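Local coordinates for putative hydroxymethylglutaryl-CoA synthase (Streptococcus mutans, PDB 3SQZ), which probably catalyses the condensation of acetyl-CoA with acetoacetyl-CoA to 3-hydroxy-3-methylglutaryl-CoA, and binds coenzyme A, at residues L268-P271 and K272-L275; N297-A300 and S301-Y304; T245-A248 and E249-K252; Y177-T181 and P182-T186; G319-S322 and L323-S327. One frame throughout, in Å; residues are numbered along the deposited sequence.

Contact 1. Residues L268-P271 and K272-L275; sequences LPFP and KLAL. With COA (coenzyme A), chain D.
The F270 ring lies between L273 and the coenzyme A. L273 CB sits over one ring face, 3.9 Å from the centroid of the F270 ring, in a CH-pi contact. The opposite face takes a pantetheine methyl: COA CEP is 3.5 Å from F270 CZ. With chi1 at 55°, F270 CG stands between its own backbone N and carbonyl carbon, which places the ring beside the first helical turn. L273 CD2 meets P269 CG at 3.6 Å and also faces the thiol sulfur of the ligand. Further round the turn, L268 CD2 rests on A274 CB. F270 is the N-cap residue of helix 271-279. This helix follows strand 263-266 in the thiolase fold, and H267, predicted to be a proton donor or acceptor, comes just before residues 268-271. F270 O accepts a weak bond from L273 N, and L275 N bonds P271 O at 3.0 Å. At the outer edge is K272. K272 CG is anti to the backbone N, and the chain then bends at each later torsion, which curls NZ to the 3'-phosphate. K272 NZ bonds COA O8A at 2.9 Å and, weakly, COA O3B. NZ is also hydrogen-bonded to G70 O, its strongest polar partner.

Contact 2. Residues N297-A300 and S301-Y304; sequences NFEA and SILY
The F298 ring and the I302 side chain cross at a slant, one helical turn apart. The methyl I302 CG2 lies over one face of the ring, 4.1 Å from the centroid of the F298 ring and 28° off its normal, in a CH-pi contact. CD1 of I302 reaches the ring rim at F298 CE2. F298 has CG anti to its N (chi1 174°), and this swings the ring forward along the helix to I302. E299 and I302 run side by side and point the same way, with E299 OE1 3.9 Å from I302 CD1. The carboxylate of E299 has its charged partner in K295, through OE2. S301 turns its hydroxyl back on the helix: chi1 of 80° brings OG to F298 O, and the bond is short at 2.7 Å. S301 N gives its main bond to N297 O (3.0 Å). The later bonds are weak: I302 N to F298 O and E299 O, and L303 N to A300 O at 3.4 Å. A serine hydroxyl bonded to a carbonyl of the preceding turn is a familiar helix feature. Here it lies in the last turns of helix 288-302, whose F298 and I302 pack on helix 271-279.

Contact 3. Residues T245-A248 and E249-K252; sequences TTWA and EYQK
This contact is an i to i+4 pairing of side chains on one face of the long helix 232-254, towards its C-terminal end. W247 and Q251 form it. The Q251 amide lies over one face of the indole, the two planes only 15° apart, so the groups are stacked. CG of Q251 stands over the benzene part, 3.7 Å from the centroid of the six-membered ring of W247 and 10° off its normal, a CH-pi contact. The Q251 side chain is extended beyond CG, and this carries the amide across the ring. The amide is probably flipped in the model, so which of its ends faces the indole nitrogen is doubtful. On the W247 side, chi1 of 173° turns the indole away from the backbone N and forward along the helix, to where Q251 lies. Y250 meets the same indole aslant, with Y250 CD2 3.9 Å from W247 CZ3. The backbone is regular helix: Y250 N bonds T246 O at 2.8 Å and Q251 N bonds W247 O at 3.0 Å. E249 forms a salt bridge with R253, one turn on. The inner face of the helix lies on the sheet. T246, W247 and Y250 touch I349 of strand 346-354, and T246, E249 and Y250 touch L210 of strand 203-213. Y250 OH bonds E208 O, and W247 meets F264 of strand 263-266 edge-to-face.

Contact 4. Residues Y177-T181 and P182-T186; sequences YGIGT and PGEST. With COA (coenzyme A), chain D.
The Y177 ring has G183 and T186 over one face. G183 CA makes a CH-pi contact with this face, 4.0 Å from the centroid of the Y177 ring. T186 OG1 stands above the same face, displaced towards the rim. At the edge, in the ring plane, is the pantetheine carbonyl: Y177 OH bonds COA O5P at 2.6 Å. G183 carries no side chain, and its backbone lies directly on the ring. T186 has OG1 between its backbone N and carbonyl carbon (chi1 59°). From there OG1 donates to G183 O and accepts from COA N8P at 2.9 Å. G183 O also takes T186 N, from the same face of its plane as the hydroxyl. The hydroxyl COA OAP donates to P182 O at 2.7 Å. Three donor or acceptor groups of the segments thus hold the pantetheine arm. Away from the ligand, residues 178-181 make a type II beta turn, closed by T181 N and T181 OG1 on G178 O. The E184 side chain is extended and runs back to this turn. G180 N bonds E184 OE2 at 2.9 Å, reaching it from above the carboxylate plane. E184 N bonds T181 O at 3.1 Å, and one water joins T181 O to E184 OE2. The carboxylate also has R60 as a salt-bridge partner and Y381 OH as a hydrogen-bond partner. The loop joins strands 166-175 and 188-198, and forms one wall of the pantetheine site of this thiolase-fold enzyme.

Contact 5. Residues G319-S322 and L323-S327; sequences GLLS and LLENS
This is a largely buried contact between successive turns at the C-terminal end of helix 315-326 of the thiolase fold. The main side-chain bond is at the very end. N326 ND2 donates to S322 O at 2.9 Å, lying in the carbonyl plane on a lone pair and nearly in its own amide plane. The N326 side chain folds back on the helix: chi1 of -65° keeps CG beside the backbone N, which brings ND2 back over the preceding turn to S322 O. L323 O takes two backbone donors, N326 N and S327 N, the latter at 2.8 Å, and S327 is the first residue to leave helical geometry. The turn before is regular helix, with L323 N on G319 O at 2.8 Å and L324 N on L320 O at 2.9 Å. Two side-chain pairs lie along it, one of them apolar. The L320 and L324 side chains cross at a slant, with L320 CD1 4.1 Å from L324 CG. L321 sets its CD1 against the E325 carboxylate, 3.5 Å from E325 OE2. The extended E325 chain passes this leucine to reach R366, in a salt bridge through OE1, and Q363 N, through OE2. OE1 is also hydrogen-bonded to Y304 OH. L320, L323 and L324 pack on I336 of strand 335-342, and L323 also touches A263 and C265 of strand 263-266. On the side of helix 288-302, L323 meets N297 and S301, and S322 OG bonds A300 O.

Contacts 1 and 4 share the coenzyme A: contact 1 bonds the 3'-phosphate and lines the pantetheine arm, which contact 4 bonds. They meet directly where F270 CD2 lies 3.8 Å from T186 CG2. Contact 2 backs contact 1, with F298 CZ 3.3 Å from L275 N and centres about 10 Å apart. Contact 5 backs contact 2 in turn, with centres about 6 Å apart. It also reaches contact 1, G319 CA being 3.8 Å from L268 CD1. Contacts 1, 2 and 5 thus follow one another away from the ligand. The side chains of P269 and H267, a predicted proton donor or acceptor, are about 3 Å apart. Contact 3 stands apart, its nearest atoms about 12 Å from contact 1.

Contact 1. Residues L268-P271 and K272-L275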
# COMPACT_ATOMS: atom_id res chain seq x y z
N LEU A 268 -4.02 -5.63 -3.52
CA LEU A 268 -4.02 -5.26 -4.94
C LEU A 268 -2.65 -5.31 -5.61
O LEU A 268 -2.10 -4.28 -6.02
CB LEU A 268 -4.63 -3.85 -5.10
CG LEU A 268 -6.14 -3.81 -5.31
CD1 LEU A 268 -6.70 -2.42 -5.04
CD2 LEU A 268 -6.44 -4.24 -6.73
N PRO A 269 -2.08 -6.51 -5.75
CA PRO A 269 -0.82 -6.60 -6.50
C PRO A 269 -1.04 -6.34 -7.98
O PRO A 269 -0.15 -5.85 -8.66
CB PRO A 269 -0.37 -8.05 -6.25
CG PRO A 269 -1.63 -8.78 -5.96
CD PRO A 269 -2.56 -7.81 -5.27
N PHE A 270 -2.23 -6.68 -8.46
CA PHE A 270 -2.73 -6.27 -9.77
C PHE A 270 -4.25 -6.44 -9.71
O PHE A 270 -4.74 -7.31 -9.00
CB PHE A 270 -2.07 -7.04 -10.93
CG PHE A 270 -2.18 -8.55 -10.83
CD1 PHE A 270 -3.08 -9.25 -11.62
CD2 PHE A 270 -1.34 -9.27 -9.98
CE1 PHE A 270 -3.16 -10.64 -11.55
CE2 PHE A 270 -1.42 -10.65 -9.90
CZ PHE A 270 -2.33 -11.33 -10.69
N PRO A 271 -5.01 -5.59 -10.42
CA PRO A 271 -6.45 -5.61 -10.18
C PRO A 271 -7.16 -6.91 -10.57
O PRO A 271 -8.16 -7.23 -9.93
CB PRO A 271 -6.96 -4.41 -10.99
CG PRO A 271 -5.80 -3.48 -11.02
CD PRO A 271 -4.60 -4.39 -11.17
N LYS A 272 -6.67 -7.64 -11.56
CA LYS A 272 -7.30 -8.92 -11.89
C LYS A 272 -7.33 -9.89 -10.69
O LYS A 272 -8.32 -10.61 -10.50
CB LYS A 272 -6.63 -9.57 -13.10
CG LYS A 272 -7.09 -11.00 -13.39
CD LYS A 272 -8.56 -11.10 -13.79
CE LYS A 272 -8.82 -10.55 -15.19
NZ LYS A 272 -8.10 -11.32 -16.25
N LEU A 273 -6.27 -9.92 -9.88
CA LEU A 273 -6.27 -10.82 -8.72
C LEU A 273 -7.36 -10.43 -7.73
O LEU A 273 -8.06 -11.28 -7.20
CB LEU A 273 -4.90 -10.87 -8.05
CG LEU A 273 -4.82 -11.86 -6.89
CD1 LEU A 273 -5.18 -13.27 -7.35
CD2 LEU A 273 -3.42 -11.86 -6.27
N ALA A 274 -7.51 -9.13 -7.50
CA ALA A 274 -8.55 -8.65 -6.60
C ALA A 274 -9.94 -9.00 -7.14
O ALA A 274 -10.84 -9.33 -6.38
CB ALA A 274 -8.43 -7.16 -6.38
N LEU A 275 -10.12 -8.90 -8.46
CA LEU A 275 -11.38 -9.29 -9.09
C LEU A 275 -11.67 -10.78 -8.86
O LEU A 275 -12.81 -11.17 -8.59
CB LEU A 275 -11.37 -8.96 -10.58
CG LEU A 275 -12.61 -9.39 -11.38
CD1 LEU A 275 -13.88 -8.73 -10.85
CD2 LEU A 275 -12.40 -9.07 -12.85
N1A COA D . -5.91 -10.83 -23.83
C2A COA D . -6.48 -10.85 -22.61
N3A COA D . -5.86 -11.52 -21.56
C4A COA D . -4.67 -12.15 -21.78
C5A COA D . -4.07 -12.12 -23.04
C6A COA D . -4.68 -11.48 -24.05
N6A COA D . -4.07 -11.44 -25.35
N7A COA D . -2.90 -12.83 -22.98
C8A COA D . -2.75 -13.28 -21.73
N9A COA D . -3.88 -12.86 -21.00
C1B COA D . -4.07 -13.00 -19.56
C2B COA D . -4.68 -14.25 -18.86
O2B COA D . -5.45 -15.24 -19.38
C3B COA D . -4.67 -13.80 -17.41
O3B COA D . -5.77 -13.62 -16.61
P3B COA D . -6.56 -14.80 -16.00
O7A COA D . -5.74 -15.38 -14.79
O8A COA D . -7.89 -14.16 -15.51
O9A COA D . -6.80 -15.85 -17.05
C4B COA D . -3.45 -12.96 -17.37
O4B COA D . -3.64 -12.10 -18.51
C5B COA D . -2.12 -13.39 -16.84
O5B COA D . -1.67 -14.34 -17.77
P1A COA D . -0.29 -15.08 -17.54
O1A COA D . -0.28 -15.80 -16.14
O2A COA D . -0.04 -16.06 -18.67
O3A COA D . 0.81 -13.92 -17.55
P2A COA D . 2.28 -14.07 -16.96
O4A COA D . 2.83 -15.54 -17.15
O5A COA D . 3.19 -13.08 -17.64
O6A COA D . 2.24 -13.75 -15.39
CBP COA D . 1.50 -12.69 -13.33
CCP COA D . 1.29 -12.88 -14.82
CDP COA D . 1.33 -14.00 -12.65
CEP COA D . 0.48 -11.71 -12.79
CAP COA D . 2.89 -12.15 -13.14
OAP COA D . 2.99 -10.85 -13.53
C9P COA D . 3.40 -12.35 -11.72
O9P COA D . 3.77 -13.43 -11.29
N8P COA D . 3.47 -11.12 -10.90
C7P COA D . 3.78 -11.18 -9.49
C6P COA D . 2.65 -11.74 -8.64
C5P COA D . 2.93 -11.66 -7.14
O5P COA D . 3.73 -10.87 -6.69
N4P COA D . 2.17 -12.50 -6.25
C3P COA D . 2.34 -12.37 -4.80
C2P COA D . 1.18 -11.77 -4.03
S1P COA D . -0.41 -12.41 -4.42

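Contact 2. Residues N297-A300 and S301-Y304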
# COMPACT_ATOMS: atom_id res chain seq x y z
N ASN A 297 -18.65 -0.63 -6.24
CA ASN A 297 -17.65 -0.28 -5.24
C ASN A 297 -16.33 -1.01 -5.47
O ASN A 297 -15.26 -0.42 -5.29
CB ASN A 297 -18.18 -0.47 -3.83
CG ASN A 297 -19.17 0.61 -3.44
OD1 ASN A 297 -19.94 0.46 -2.48
ND2 ASN A 297 -19.17 1.69 -4.19
N PHE A 298 -16.40 -2.26 -5.91
CA PHE A 298 -15.18 -2.95 -6.31
C PHE A 298 -14.45 -2.19 -7.43
O PHE A 298 -13.23 -1.94 -7.35
CB PHE A 298 -15.44 -4.39 -6.74
CG PHE A 298 -14.20 -5.04 -7.27
CD1 PHE A 298 -13.22 -5.49 -6.41
CD2 PHE A 298 -13.97 -5.09 -8.64
CE1 PHE A 298 -12.04 -6.02 -6.89
CE2 PHE A 298 -12.78 -5.62 -9.13
CZ PHE A 298 -11.82 -6.09 -8.25
N GLU A 299 -15.19 -1.80 -8.46
CA GLU A 299 -14.59 -1.06 -9.57
C GLU A 299 -13.99 0.26 -9.10
O GLU A 299 -12.91 0.65 -9.56
CB GLU A 299 -15.63 -0.85 -10.67
CG GLU A 299 -16.10 -2.15 -11.31
CD GLU A 299 -15.00 -2.88 -12.06
OE1 GLU A 299 -14.13 -2.21 -12.66
OE2 GLU A 299 -15.00 -4.13 -12.04
N ALA A 300 -14.66 0.95 -8.19
CA ALA A 300 -14.11 2.18 -7.63
C ALA A 300 -12.79 1.92 -6.92
O ALA A 300 -11.86 2.71 -7.01
CB ALA A 300 -15.11 2.82 -6.66
N SER A 301 -12.71 0.79 -6.21
CA SER A 301 -11.54 0.48 -5.39
C SER A 301 -10.28 0.17 -6.19
O SER A 301 -9.18 0.29 -5.66
CB SER A 301 -11.85 -0.67 -4.42
OG SER A 301 -11.77 -1.94 -5.04
N ILE A 302 -10.42 -0.21 -7.47
CA ILE A 302 -9.24 -0.56 -8.26
C ILE A 302 -8.75 0.56 -9.18
O ILE A 302 -7.74 0.41 -9.86
CB ILE A 302 -9.45 -1.86 -9.08
CG1 ILE A 302 -10.52 -1.69 -10.17
CG2 ILE A 302 -9.80 -3.02 -8.14
CD1 ILE A 302 -10.68 -2.92 -11.04
N LEU A 303 -9.45 1.69 -9.19
CA LEU A 303 -9.14 2.77 -10.11
C LEU A 303 -7.69 3.27 -9.99
O LEU A 303 -7.00 3.43 -10.98
CB LEU A 303 -10.09 3.93 -9.88
CG LEU A 303 -10.77 4.68 -11.02
CD1 LEU A 303 -11.20 3.76 -12.15
CD2 LEU A 303 -11.97 5.40 -10.45
N TYR A 304 -7.23 3.51 -8.76
CA TYR A 304 -5.87 4.03 -8.60
C TYR A 304 -4.82 2.98 -8.95
O TYR A 304 -3.83 3.28 -9.62
CB TYR A 304 -5.64 4.58 -7.19
CG TYR A 304 -6.49 5.78 -6.84
CD1 TYR A 304 -7.12 6.54 -7.83
CD2 TYR A 304 -6.66 6.15 -5.52
CE1 TYR A 304 -7.89 7.64 -7.49
CE2 TYR A 304 -7.44 7.24 -5.17
CZ TYR A 304 -8.06 7.98 -6.16
OH TYR A 304 -8.83 9.06 -5.84

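Contact 3. Residues T245-A248 and E249-K252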
# COMPACT_ATOMS: atom_id res chain seq x y z
N THR A 245 -10.88 -19.52 3.00
CA THR A 245 -10.89 -20.18 4.31
C THR A 245 -10.95 -19.17 5.46
O THR A 245 -11.61 -19.42 6.47
CB THR A 245 -9.69 -21.15 4.49
OG1 THR A 245 -8.46 -20.45 4.30
CG2 THR A 245 -9.78 -22.31 3.51
N THR A 246 -10.27 -18.04 5.31
CA THR A 246 -10.31 -17.04 6.36
C THR A 246 -11.69 -16.39 6.43
O THR A 246 -12.24 -16.17 7.51
CB THR A 246 -9.20 -15.98 6.20
OG1 THR A 246 -7.93 -16.64 6.05
CG2 THR A 246 -9.15 -15.07 7.42
N TRP A 247 -12.28 -16.11 5.27
CA TRP A 247 -13.61 -15.50 5.24
C TRP A 247 -14.68 -16.45 5.78
O TRP A 247 -15.59 -16.03 6.50
CB TRP A 247 -13.92 -15.02 3.82
CG TRP A 247 -15.33 -14.51 3.60
CD1 TRP A 247 -16.20 -14.97 2.66
CD2 TRP A 247 -16.01 -13.44 4.29
NE1 TRP A 247 -17.38 -14.26 2.72
CE2 TRP A 247 -17.29 -13.33 3.71
CE3 TRP A 247 -15.66 -12.58 5.34
CZ2 TRP A 247 -18.23 -12.39 4.15
CZ3 TRP A 247 -16.60 -11.65 5.77
CH2 TRP A 247 -17.87 -11.56 5.17
N ALA A 248 -14.57 -17.74 5.44
CA ALA A 248 -15.52 -18.71 5.97
C ALA A 248 -15.47 -18.72 7.50
O ALA A 248 -16.51 -18.69 8.17
CB ALA A 248 -15.24 -20.10 5.42
N GLU A 249 -14.27 -18.76 8.05
CA GLU A 249 -14.12 -18.82 9.50
C GLU A 249 -14.52 -17.50 10.16
O GLU A 249 -15.08 -17.51 11.26
CB GLU A 249 -12.68 -19.22 9.86
CG GLU A 249 -12.42 -19.39 11.36
CD GLU A 249 -13.17 -20.56 11.99
OE1 GLU A 249 -13.69 -21.43 11.26
OE2 GLU A 249 -13.23 -20.60 13.24
N TYR A 250 -14.26 -16.38 9.49
CA TYR A 250 -14.65 -15.07 9.99
C TYR A 250 -16.17 -14.98 10.17
O TYR A 250 -16.67 -14.56 11.21
CB TYR A 250 -14.17 -13.96 9.03
CG TYR A 250 -14.34 -12.58 9.60
CD1 TYR A 250 -13.29 -11.96 10.27
CD2 TYR A 250 -15.54 -11.89 9.48
CE1 TYR A 250 -13.43 -10.69 10.82
CE2 TYR A 250 -15.69 -10.62 10.02
CZ TYR A 250 -14.64 -10.03 10.69
OH TYR A 250 -14.78 -8.78 11.23
N GLN A 251 -16.90 -15.38 9.14
CA GLN A 251 -18.35 -15.38 9.19
C GLN A 251 -18.87 -16.20 10.36
O GLN A 251 -19.81 -15.80 11.04
CB GLN A 251 -18.93 -15.92 7.89
CG GLN A 251 -18.75 -14.98 6.73
CD GLN A 251 -19.10 -15.61 5.41
OE1 GLN A 251 -18.28 -16.27 4.78
NE2 GLN A 251 -20.34 -15.42 4.98
N LYS A 252 -18.25 -17.36 10.60
CA LYS A 252 -18.67 -18.24 11.69
C LYS A 252 -18.41 -17.62 13.05
O LYS A 252 -19.27 -17.66 13.92
CB LYS A 252 -17.94 -19.58 11.61
CG LYS A 252 -18.28 -20.41 10.38
CD LYS A 252 -17.53 -21.73 10.41
CE LYS A 252 -17.79 -22.54 9.14
NZ LYS A 252 -19.24 -22.79 8.93

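Contact 4. Residues Y177-T181 and P182-T186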
# COMPACT_ATOMS: atom_id res chain seq x y z
N TYR A 177 10.65 -6.37 -9.90
CA TYR A 177 10.71 -7.80 -10.20
C TYR A 177 11.83 -8.18 -11.16
O TYR A 177 12.32 -9.31 -11.12
CB TYR A 177 9.39 -8.30 -10.77
CG TYR A 177 8.25 -8.41 -9.79
CD1 TYR A 177 7.86 -9.65 -9.29
CD2 TYR A 177 7.53 -7.30 -9.41
CE1 TYR A 177 6.78 -9.76 -8.43
CE2 TYR A 177 6.46 -7.39 -8.55
CZ TYR A 177 6.08 -8.62 -8.07
OH TYR A 177 4.99 -8.70 -7.22
N GLY A 178 12.21 -7.26 -12.05
CA GLY A 178 13.29 -7.50 -12.97
C GLY A 178 12.89 -7.50 -14.44
O GLY A 178 11.78 -7.90 -14.81
N ILE A 179 13.80 -7.03 -15.27
CA ILE A 179 13.58 -7.01 -16.71
C ILE A 179 13.34 -8.41 -17.26
O ILE A 179 14.12 -9.33 -16.98
CB ILE A 179 14.79 -6.38 -17.43
CG1 ILE A 179 14.95 -4.93 -17.00
CG2 ILE A 179 14.64 -6.51 -18.94
CD1 ILE A 179 16.24 -4.28 -17.44
N GLY A 180 12.28 -8.58 -18.03
CA GLY A 180 12.02 -9.84 -18.71
C GLY A 180 11.35 -10.89 -17.85
O GLY A 180 11.06 -11.98 -18.32
N THR A 181 11.07 -10.57 -16.58
CA THR A 181 10.43 -11.52 -15.69
C THR A 181 8.91 -11.43 -15.80
O THR A 181 8.38 -10.40 -16.22
CB THR A 181 10.80 -11.26 -14.21
OG1 THR A 181 10.25 -10.01 -13.79
CG2 THR A 181 12.31 -11.27 -14.02
N PRO A 182 8.20 -12.50 -15.42
CA PRO A 182 6.74 -12.40 -15.45
C PRO A 182 6.24 -11.25 -14.58
O PRO A 182 5.27 -10.59 -14.95
CB PRO A 182 6.30 -13.76 -14.89
CG PRO A 182 7.41 -14.69 -15.26
CD PRO A 182 8.66 -13.87 -15.11
N GLY A 183 6.89 -10.99 -13.46
CA GLY A 183 6.46 -9.94 -12.56
C GLY A 183 6.78 -8.52 -13.00
O GLY A 183 6.37 -7.57 -12.34
N GLU A 184 7.49 -8.36 -14.11
CA GLU A 184 7.83 -7.02 -14.56
C GLU A 184 6.59 -6.16 -14.76
O GLU A 184 6.60 -4.94 -14.52
CB GLU A 184 8.64 -7.08 -15.86
CG GLU A 184 9.27 -5.75 -16.19
CD GLU A 184 10.11 -5.76 -17.46
OE1 GLU A 184 10.86 -4.79 -17.66
OE2 GLU A 184 10.04 -6.73 -18.25
N SER A 185 5.51 -6.80 -15.20
CA SER A 185 4.27 -6.11 -15.45
C SER A 185 3.49 -5.78 -14.18
O SER A 185 2.48 -5.07 -14.25
CB SER A 185 3.39 -6.94 -16.37
OG SER A 185 3.16 -8.20 -15.79
N THR A 186 3.92 -6.29 -13.03
CA THR A 186 3.27 -6.01 -11.75
C THR A 186 4.21 -5.28 -10.79
O THR A 186 4.22 -5.51 -9.57
CB THR A 186 2.67 -7.27 -11.09
OG1 THR A 186 3.68 -8.25 -10.86
CG2 THR A 186 1.60 -7.86 -12.00
N1A COA D . -5.91 -10.83 -23.83
C2A COA D . -6.48 -10.85 -22.61
N3A COA D . -5.86 -11.52 -21.56
C4A COA D . -4.67 -12.15 -21.78
C5A COA D . -4.07 -12.12 -23.04
C6A COA D . -4.68 -11.48 -24.05
N6A COA D . -4.07 -11.44 -25.35
N7A COA D . -2.90 -12.83 -22.98
C8A COA D . -2.75 -13.28 -21.73
N9A COA D . -3.88 -12.86 -21.00
C1B COA D . -4.07 -13.00 -19.56
C2B COA D . -4.68 -14.25 -18.86
O2B COA D . -5.45 -15.24 -19.38
C3B COA D . -4.67 -13.80 -17.41
O3B COA D . -5.77 -13.62 -16.61
P3B COA D . -6.56 -14.80 -16.00
O7A COA D . -5.74 -15.38 -14.79
O8A COA D . -7.89 -14.16 -15.51
O9A COA D . -6.80 -15.85 -17.05
C4B COA D . -3.45 -12.96 -17.37
O4B COA D . -3.64 -12.10 -18.51
C5B COA D . -2.12 -13.39 -16.84
O5B COA D . -1.67 -14.34 -17.77
P1A COA D . -0.29 -15.08 -17.54
O1A COA D . -0.28 -15.80 -16.14
O2A COA D . -0.04 -16.06 -18.67
O3A COA D . 0.81 -13.92 -17.55
P2A COA D . 2.28 -14.07 -16.96
O4A COA D . 2.83 -15.54 -17.15
O5A COA D . 3.19 -13.08 -17.64
O6A COA D . 2.24 -13.75 -15.39
CBP COA D . 1.50 -12.69 -13.33
CCP COA D . 1.29 -12.88 -14.82
CDP COA D . 1.33 -14.00 -12.65
CEP COA D . 0.48 -11.71 -12.79
CAP COA D . 2.89 -12.15 -13.14
OAP COA D . 2.99 -10.85 -13.53
C9P COA D . 3.40 -12.35 -11.72
O9P COA D . 3.77 -13.43 -11.29
N8P COA D . 3.47 -11.12 -10.90
C7P COA D . 3.78 -11.18 -9.49
C6P COA D . 2.65 -11.74 -8.64
C5P COA D . 2.93 -11.66 -7.14
O5P COA D . 3.73 -10.87 -6.69
N4P COA D . 2.17 -12.50 -6.25
C3P COA D . 2.34 -12.37 -4.80
C2P COA D . 1.18 -11.77 -4.03
S1P COA D . -0.41 -12.41 -4.42
O HOH W 1 8.64 -9.05 -18.68

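Contact 5. Residues G319-S322 and L323-S327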
# COMPACT_ATOMS: atom_id res chain seq x y z
N GLY A 319 -6.36 0.80 -2.31
CA GLY A 319 -7.69 0.44 -2.77
C GLY A 319 -8.79 1.02 -1.89
O GLY A 319 -9.82 1.47 -2.39
N LEU A 320 -8.58 1.01 -0.57
CA LEU A 320 -9.52 1.67 0.33
C LEU A 320 -9.65 3.16 -0.04
O LEU A 320 -10.75 3.70 -0.15
CB LEU A 320 -9.06 1.52 1.79
CG LEU A 320 -9.88 2.29 2.82
CD1 LEU A 320 -11.35 1.84 2.89
CD2 LEU A 320 -9.23 2.20 4.20
N LEU A 321 -8.52 3.82 -0.24
CA LEU A 321 -8.53 5.23 -0.59
C LEU A 321 -9.25 5.47 -1.92
O LEU A 321 -10.08 6.38 -2.04
CB LEU A 321 -7.10 5.75 -0.65
CG LEU A 321 -6.92 7.24 -0.90
CD1 LEU A 321 -7.58 8.09 0.18
CD2 LEU A 321 -5.44 7.55 -1.03
N SER A 322 -8.95 4.64 -2.91
CA SER A 322 -9.59 4.72 -4.21
C SER A 322 -11.11 4.53 -4.08
O SER A 322 -11.89 5.27 -4.68
CB SER A 322 -8.98 3.64 -5.11
OG SER A 322 -9.38 3.79 -6.46
N LEU A 323 -11.51 3.55 -3.28
CA LEU A 323 -12.92 3.33 -3.00
C LEU A 323 -13.58 4.57 -2.41
O LEU A 323 -14.63 5.02 -2.88
CB LEU A 323 -13.06 2.17 -2.01
CG LEU A 323 -14.46 1.97 -1.43
CD1 LEU A 323 -15.48 1.55 -2.51
CD2 LEU A 323 -14.42 0.96 -0.29
N LEU A 324 -12.98 5.14 -1.37
CA LEU A 324 -13.62 6.25 -0.68
C LEU A 324 -13.72 7.49 -1.55
O LEU A 324 -14.68 8.25 -1.44
CB LEU A 324 -12.87 6.58 0.61
CG LEU A 324 -12.81 5.45 1.64
CD1 LEU A 324 -12.26 5.99 2.95
CD2 LEU A 324 -14.18 4.81 1.85
N GLU A 325 -12.72 7.68 -2.42
CA GLU A 325 -12.67 8.85 -3.28
C GLU A 325 -13.47 8.69 -4.58
O GLU A 325 -13.70 9.67 -5.29
CB GLU A 325 -11.21 9.24 -3.57
CG GLU A 325 -10.56 9.84 -2.33
CD GLU A 325 -9.10 10.25 -2.47
OE1 GLU A 325 -8.43 9.88 -3.47
OE2 GLU A 325 -8.62 10.94 -1.55
N ASN A 326 -13.90 7.48 -4.89
CA ASN A 326 -14.56 7.22 -6.17
C ASN A 326 -15.93 6.56 -6.11
O ASN A 326 -16.67 6.61 -7.09
CB ASN A 326 -13.62 6.48 -7.12
CG ASN A 326 -12.43 7.32 -7.49
OD1 ASN A 326 -12.51 8.18 -8.36
ND2 ASN A 326 -11.32 7.12 -6.79
N SER A 327 -16.29 5.96 -4.99
CA SER A 327 -17.64 5.43 -4.87
C SER A 327 -18.64 6.56 -4.85
O SER A 327 -18.42 7.59 -4.19
CB SER A 327 -17.82 4.60 -3.60
OG SER A 327 -19.19 4.27 -3.43